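Local coordinates for protein HTH-type dhaKLM operon transcriptional activator DhaS (Lactococcus lactis, PDB 2IU5) that activates transcription of the dhaKLM operon, in complex with DhaQ and in response to dihydroxyacetone, by binding an inverted repeat at the operon promoter, at residues Tyr80-Asp94 against Asn165-Leu179. The protein carries 1 engineered substitution. Residues are numbered along the deposited sequence; the frame is centred on the assembly and turned at random.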
loop_
_atom_site.group_PDB
_atom_site.type_symbol
_atom_site.label_atom_id
_atom_site.label_comp_id
_atom_site.label_asym_id
_atom_site.label_seq_id
_atom_site.Cartn_x
_atom_site.Cartn_y
_atom_site.Cartn_z
ATOM N N TYR A 80 26.273 4.183 7.209
ATOM C CA TYR A 80 25.199 4.854 6.475
ATOM C C TYR A 80 24.831 4.032 5.267
ATOM O O TYR A 80 25.367 4.192 4.164
ATOM C CB TYR A 80 25.492 6.330 6.146
ATOM C CG TYR A 80 24.378 7.087 5.424
ATOM C CD1 TYR A 80 23.371 7.741 6.131
ATOM C CD2 TYR A 80 24.334 7.146 4.028
ATOM C CE1 TYR A 80 22.345 8.439 5.469
ATOM C CE2 TYR A 80 23.325 7.832 3.365
ATOM C CZ TYR A 80 22.331 8.479 4.087
ATOM O OH TYR A 80 21.338 9.158 3.411
ATOM N N GLY A 81 23.895 3.136 5.513
ATOM C CA GLY A 81 23.736 2.046 4.601
ATOM C C GLY A 81 22.434 1.998 3.835
ATOM O O GLY A 81 22.331 1.197 2.911
ATOM N N TRP A 82 21.434 2.813 4.173
ATOM C CA TRP A 82 20.109 2.501 3.660
ATOM C C TRP A 82 20.009 2.603 2.145
ATOM O O TRP A 82 19.257 1.835 1.537
ATOM C CB TRP A 82 19.003 3.277 4.337
ATOM C CG TRP A 82 18.841 4.710 3.970
ATOM C CD1 TRP A 82 19.309 5.757 4.672
ATOM C CD2 TRP A 82 18.160 5.255 2.822
ATOM N NE1 TRP A 82 18.971 6.949 4.046
ATOM C CE2 TRP A 82 18.266 6.658 2.911
ATOM C CE3 TRP A 82 17.480 4.695 1.736
ATOM C CZ2 TRP A 82 17.719 7.516 1.961
ATOM C CZ3 TRP A 82 16.926 5.563 0.783
ATOM C CH2 TRP A 82 17.053 6.953 0.908
ATOM N N GLN A 83 20.757 3.536 1.551
ATOM C CA GLN A 83 20.634 3.705 0.105
ATOM C C GLN A 83 21.219 2.474 -0.578
ATOM O O GLN A 83 20.658 1.993 -1.564
ATOM C CB GLN A 83 21.302 4.988 -0.403
ATOM C CG GLN A 83 20.654 6.223 0.216
ATOM C CD GLN A 83 21.113 7.510 -0.410
ATOM O OE1 GLN A 83 21.379 7.577 -1.617
ATOM N NE2 GLN A 83 21.210 8.548 0.412
ATOM N N ASN A 84 22.334 1.959 -0.061
ATOM C CA ASN A 84 22.917 0.725 -0.619
ATOM C C ASN A 84 21.996 -0.467 -0.358
ATOM O O ASN A 84 21.812 -1.336 -1.208
ATOM C CB ASN A 84 24.310 0.496 -0.009
ATOM C CG ASN A 84 25.313 1.550 -0.453
ATOM O OD1 ASN A 84 25.170 2.087 -1.546
ATOM N ND2 ASN A 84 26.324 1.855 0.377
ATOM N N GLU A 85 21.397 -0.522 0.822
ATOM C CA GLU A 85 20.496 -1.631 1.123
ATOM C C GLU A 85 19.265 -1.663 0.238
ATOM O O GLU A 85 18.835 -2.730 -0.237
ATOM C CB GLU A 85 20.103 -1.579 2.600
ATOM C CG GLU A 85 21.320 -1.906 3.433
ATOM C CD GLU A 85 21.455 -1.059 4.681
ATOM O OE1 GLU A 85 20.463 -0.392 5.064
ATOM O OE2 GLU A 85 22.558 -1.067 5.273
ATOM N N LEU A 86 18.679 -0.499 0.000
ATOM C CA LEU A 86 17.555 -0.422 -0.912
ATOM C C LEU A 86 17.930 -0.933 -2.299
ATOM O O LEU A 86 17.169 -1.714 -2.882
ATOM C CB LEU A 86 17.023 1.010 -0.977
ATOM C CG LEU A 86 15.978 1.211 -2.067
ATOM C CD1 LEU A 86 14.725 0.349 -1.812
ATOM C CD2 LEU A 86 15.633 2.720 -2.085
ATOM N N LEU A 87 19.071 -0.515 -2.831
ATOM C CA LEU A 87 19.521 -1.004 -4.140
ATOM C C LEU A 87 19.639 -2.523 -4.123
ATOM O O LEU A 87 19.133 -3.207 -5.017
ATOM C CB LEU A 87 20.844 -0.370 -4.555
ATOM C CG LEU A 87 21.414 -0.910 -5.866
ATOM C CD1 LEU A 87 20.431 -0.647 -7.009
ATOM C CD2 LEU A 87 22.778 -0.236 -6.104
ATOM N N LEU A 88 20.304 -3.067 -3.114
ATOM C CA LEU A 88 20.465 -4.528 -3.072
ATOM C C LEU A 88 19.147 -5.272 -2.906
ATOM O O LEU A 88 18.953 -6.354 -3.477
ATOM C CB LEU A 88 21.502 -4.936 -2.029
ATOM C CG LEU A 88 22.886 -4.359 -2.392
ATOM C CD1 LEU A 88 23.950 -4.889 -1.456
ATOM C CD2 LEU A 88 23.282 -4.627 -3.860
ATOM N N LEU A 89 18.229 -4.710 -2.140
ATOM C CA LEU A 89 16.896 -5.294 -2.050
ATOM C C LEU A 89 16.163 -5.301 -3.399
ATOM O O LEU A 89 15.575 -6.325 -3.811
ATOM C CB LEU A 89 16.122 -4.527 -0.981
ATOM C CG LEU A 89 14.737 -5.042 -0.666
ATOM C CD1 LEU A 89 14.784 -6.498 -0.239
ATOM C CD2 LEU A 89 14.078 -4.180 0.405
ATOM N N LEU A 90 16.166 -4.180 -4.121
ATOM C CA LEU A 90 15.536 -4.165 -5.442
ATOM C C LEU A 90 16.182 -5.177 -6.389
ATOM O O LEU A 90 15.483 -5.882 -7.116
ATOM C CB LEU A 90 15.575 -2.760 -6.062
ATOM C CG LEU A 90 14.780 -1.740 -5.249
ATOM C CD1 LEU A 90 14.960 -0.334 -5.861
ATOM C CD2 LEU A 90 13.292 -2.104 -5.149
ATOM N N ARG A 91 17.507 -5.248 -6.392
ATOM C CA ARG A 91 18.206 -6.231 -7.200
ATOM C C ARG A 91 17.837 -7.661 -6.825
ATOM O O ARG A 91 17.673 -8.505 -7.702
ATOM C CB ARG A 91 19.709 -6.051 -7.064
ATOM C CG ARG A 91 20.213 -4.914 -7.903
ATOM C CD ARG A 91 21.732 -4.888 -8.033
ATOM N NE ARG A 91 22.068 -3.698 -8.779
ATOM C CZ ARG A 91 23.273 -3.144 -8.766
ATOM N NH1 ARG A 91 24.240 -3.697 -8.035
ATOM N NH2 ARG A 91 23.502 -2.057 -9.476
ATOM N N TYR A 92 17.711 -7.940 -5.539
ATOM C CA TYR A 92 17.342 -9.267 -5.063
ATOM C C TYR A 92 15.960 -9.619 -5.568
ATOM O O TYR A 92 15.714 -10.744 -6.038
ATOM C CB TYR A 92 17.373 -9.257 -3.537
ATOM C CG TYR A 92 16.686 -10.454 -2.886
ATOM C CD1 TYR A 92 17.346 -11.673 -2.751
ATOM C CD2 TYR A 92 15.384 -10.345 -2.407
ATOM C CE1 TYR A 92 16.712 -12.760 -2.147
ATOM C CE2 TYR A 92 14.741 -11.411 -1.807
ATOM C CZ TYR A 92 15.413 -12.612 -1.685
ATOM O OH TYR A 92 14.738 -13.643 -1.085
ATOM N N LEU A 93 15.033 -8.670 -5.484
ATOM C CA LEU A 93 13.659 -8.939 -5.925
ATOM C C LEU A 93 13.614 -9.135 -7.434
ATOM O O LEU A 93 12.846 -9.974 -7.927
ATOM C CB LEU A 93 12.690 -7.830 -5.494
ATOM C CG LEU A 93 12.588 -7.770 -3.969
ATOM C CD1 LEU A 93 11.813 -6.507 -3.611
ATOM C CD2 LEU A 93 11.870 -8.984 -3.408
ATOM N N ASP A 94 14.418 -8.388 -8.188
ATOM C CA ASP A 94 14.485 -8.606 -9.638
ATOM C C ASP A 94 15.048 -10.000 -10.002
ATOM O O ASP A 94 14.504 -10.694 -10.864
ATOM C CB ASP A 94 15.377 -7.545 -10.290
ATOM C CG ASP A 94 14.655 -6.248 -10.567
ATOM O OD1 ASP A 94 13.400 -6.233 -10.510
ATOM O OD2 ASP A 94 15.353 -5.237 -10.840
ATOM N N ASN A 165 7.925 -6.419 -14.267
ATOM C CA ASN A 165 8.645 -5.178 -14.583
ATOM C C ASN A 165 9.877 -4.993 -13.680
ATOM O O ASN A 165 9.884 -5.447 -12.542
ATOM C CB ASN A 165 7.700 -3.978 -14.420
ATOM C CG ASN A 165 6.543 -3.990 -15.400
ATOM O OD1 ASN A 165 5.411 -3.692 -15.035
ATOM N ND2 ASN A 165 6.823 -4.331 -16.645
ATOM N N SER A 166 10.918 -4.328 -14.178
ATOM C CA SER A 166 12.176 -4.237 -13.449
ATOM C C SER A 166 12.003 -3.305 -12.248
ATOM O O SER A 166 11.439 -2.213 -12.367
ATOM C CB SER A 166 13.269 -3.661 -14.354
ATOM O OG SER A 166 14.275 -3.048 -13.555
ATOM N N LEU A 167 12.492 -3.734 -11.097
ATOM C CA LEU A 167 12.472 -2.904 -9.900
ATOM C C LEU A 167 13.653 -1.947 -9.848
ATOM O O LEU A 167 13.507 -0.807 -9.395
ATOM C CB LEU A 167 12.467 -3.784 -8.645
ATOM C CG LEU A 167 11.172 -4.526 -8.294
ATOM C CD1 LEU A 167 10.867 -5.608 -9.337
ATOM C CD2 LEU A 167 11.254 -5.123 -6.898
ATOM N N GLU A 168 14.815 -2.406 -10.307
ATOM C CA GLU A 168 16.001 -1.558 -10.184
ATOM C C GLU A 168 15.837 -0.259 -10.959
ATOM O O GLU A 168 16.417 0.770 -10.601
ATOM C CB GLU A 168 17.266 -2.303 -10.614
ATOM C CG GLU A 168 18.505 -1.400 -10.572
ATOM C CD GLU A 168 19.793 -2.213 -10.561
ATOM O OE1 GLU A 168 19.684 -3.440 -10.427
ATOM O OE2 GLU A 168 20.891 -1.624 -10.685
ATOM N N LYS A 169 15.044 -0.268 -12.028
ATOM C CA LYS A 169 14.827 0.947 -12.789
ATOM C C LYS A 169 14.157 2.041 -11.974
ATOM O O LYS A 169 14.224 3.213 -12.370
ATOM C CB LYS A 169 14.107 0.688 -14.119
ATOM C CG LYS A 169 12.615 0.497 -14.027
ATOM C CD LYS A 169 12.015 0.385 -15.430
ATOM C CE LYS A 169 10.546 -0.018 -15.368
ATOM N NZ LYS A 169 9.904 0.263 -16.683
ATOM N N LEU A 170 13.530 1.652 -10.866
ATOM C CA LEU A 170 12.822 2.609 -10.016
ATOM C C LEU A 170 13.701 3.205 -8.939
ATOM O O LEU A 170 13.259 4.078 -8.186
ATOM C CB LEU A 170 11.629 1.950 -9.353
ATOM C CG LEU A 170 10.667 1.273 -10.322
ATOM C CD1 LEU A 170 9.582 0.620 -9.485
ATOM C CD2 LEU A 170 10.077 2.314 -11.266
ATOM N N TYR A 171 14.942 2.734 -8.865
ATOM C CA TYR A 171 15.756 3.037 -7.696
ATOM C C TYR A 171 15.996 4.528 -7.536
ATOM O O TYR A 171 15.775 5.064 -6.457
ATOM C CB TYR A 171 17.069 2.285 -7.829
ATOM C CG TYR A 171 18.060 2.575 -6.743
ATOM C CD1 TYR A 171 17.767 2.293 -5.418
ATOM C CD2 TYR A 171 19.273 3.123 -7.057
ATOM C CE1 TYR A 171 18.686 2.557 -4.414
ATOM C CE2 TYR A 171 20.201 3.396 -6.083
ATOM C CZ TYR A 171 19.890 3.106 -4.760
ATOM O OH TYR A 171 20.831 3.384 -3.794
ATOM N N SER A 172 16.440 5.203 -8.593
ATOM C CA SER A 172 16.761 6.620 -8.450
ATOM C C SER A 172 15.519 7.407 -8.049
ATOM O O SER A 172 15.587 8.341 -7.241
ATOM C CB SER A 172 17.369 7.178 -9.741
ATOM O OG SER A 172 16.480 7.082 -10.839
ATOM N N GLN A 173 14.369 7.040 -8.609
ATOM C CA GLN A 173 13.165 7.803 -8.259
ATOM C C GLN A 173 12.765 7.579 -6.801
ATOM O O GLN A 173 12.363 8.522 -6.114
ATOM C CB GLN A 173 12.015 7.428 -9.197
ATOM C CG GLN A 173 12.224 7.943 -10.616
ATOM C CD GLN A 173 11.152 7.453 -11.557
ATOM O OE1 GLN A 173 10.142 8.137 -11.762
ATOM N NE2 GLN A 173 11.358 6.273 -12.128
ATOM N N ILE A 174 12.871 6.346 -6.311
ATOM C CA ILE A 174 12.498 6.086 -4.940
ATOM C C ILE A 174 13.436 6.824 -3.994
ATOM O O ILE A 174 12.976 7.482 -3.071
ATOM C CB ILE A 174 12.422 4.582 -4.614
ATOM C CG1 ILE A 174 11.294 3.945 -5.445
ATOM C CG2 ILE A 174 12.226 4.390 -3.102
ATOM C CD1 ILE A 174 11.396 2.412 -5.542
ATOM N N VAL A 175 14.747 6.718 -4.223
ATOM C CA VAL A 175 15.711 7.421 -3.367
ATOM C C VAL A 175 15.432 8.926 -3.339
ATOM O O VAL A 175 15.451 9.562 -2.282
ATOM C CB VAL A 175 17.154 7.125 -3.831
ATOM C CG1 VAL A 175 18.165 7.981 -3.057
ATOM C CG2 VAL A 175 17.444 5.654 -3.645
ATOM N N ASN A 176 15.172 9.504 -4.503
ATOM C CA ASN A 176 14.973 10.944 -4.576
ATOM C C ASN A 176 13.719 11.375 -3.816
ATOM O O ASN A 176 13.728 12.385 -3.109
ATOM C CB ASN A 176 14.962 11.400 -6.032
ATOM C CG ASN A 176 16.318 11.236 -6.690
ATOM O OD1 ASN A 176 16.422 11.182 -7.918
ATOM N ND2 ASN A 176 17.372 11.155 -5.875
ATOM N N LEU A 177 12.639 10.608 -3.944
ATOM C CA LEU A 177 11.419 10.957 -3.237
ATOM C C LEU A 177 11.626 10.813 -1.724
ATOM O O LEU A 177 11.100 11.598 -0.929
ATOM C CB LEU A 177 10.257 10.101 -3.722
ATOM C CG LEU A 177 9.850 10.230 -5.197
ATOM C CD1 LEU A 177 8.633 9.316 -5.402
ATOM C CD2 LEU A 177 9.473 11.648 -5.582
ATOM N N LEU A 178 12.395 9.806 -1.318
ATOM C CA LEU A 178 12.580 9.593 0.127
ATOM C C LEU A 178 13.432 10.719 0.691
ATOM O O LEU A 178 13.107 11.290 1.729
ATOM C CB LEU A 178 13.273 8.256 0.401
ATOM C CG LEU A 178 12.430 6.998 0.176
ATOM C CD1 LEU A 178 13.318 5.748 0.295
ATOM C CD2 LEU A 178 11.234 6.919 1.145
ATOM N N LEU A 179 14.525 11.037 0.007
ATOM C CA LEU A 179 15.397 12.113 0.499
ATOM C C LEU A 179 14.660 13.454 0.558
ATOM O O LEU A 179 14.895 14.249 1.469
ATOM C CB LEU A 179 16.639 12.245 -0.384
ATOM C CG LEU A 179 17.656 11.107 -0.246
ATOM C CD1 LEU A 179 18.666 11.154 -1.384
ATOM C CD2 LEU A 179 18.372 11.210 1.089
HETATM O O HOH W 1 18.187 -5.503 -11.103
#
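The ring of Y171 carries L87 CB on one face, in a CH-pi contact 3.9 Å from the ring centroid, and V175 CG2 of its own helix on the other, while L86 CG, L90 CD1 and Q83 O line its edge. With CG anti to the backbone N (chi1 176°), the ring reaches across as a knob among Q83, L86, L87 and L90. Y171 OH donates to Q83 O at 2.6 Å, approaching from above the carbonyl plane. The helical donor L87 N reaches the same oxygen from the opposite face. A phenylalanine in place of Y171 would probably lose the bond to Q83 O, leaving that carbonyl with L87 N as its donor among the two segments. Q83 CG lies over the centre of one face of the W82 ring, and L179 CD2 meets that ring at its edge; L178 CD1 comes within 3.6 Å of W82 CZ3. This is antiparallel helix packing inside the C-terminal domain of a TetR-family regulator: the axes of 82-94 and 171-179 run at 146° and approach to 10.7 Å, and I174 and L178 also touch the second subunit of the homodimer. At the other end, the guanidinium of R91 lies edge-on to the carboxylate of E168, R91 NH2 giving E168 OE2 a 2.9 Å bond in the guanidinium plane, with weak bonds from NE to both carboxylate oxygens. L87 CD2 covers one guanidinium face. D94 turns its carboxylate to the backbone before helix 171-179, where E168 N donates to D94 OD2 at 2.9 Å and L167 N to D94 OD1, an oxygen whose position is less certain. A water bridges D94 OD2 and E168 OE1, donating a hydrogen bond to each and probably easing the repulsion between the two acids.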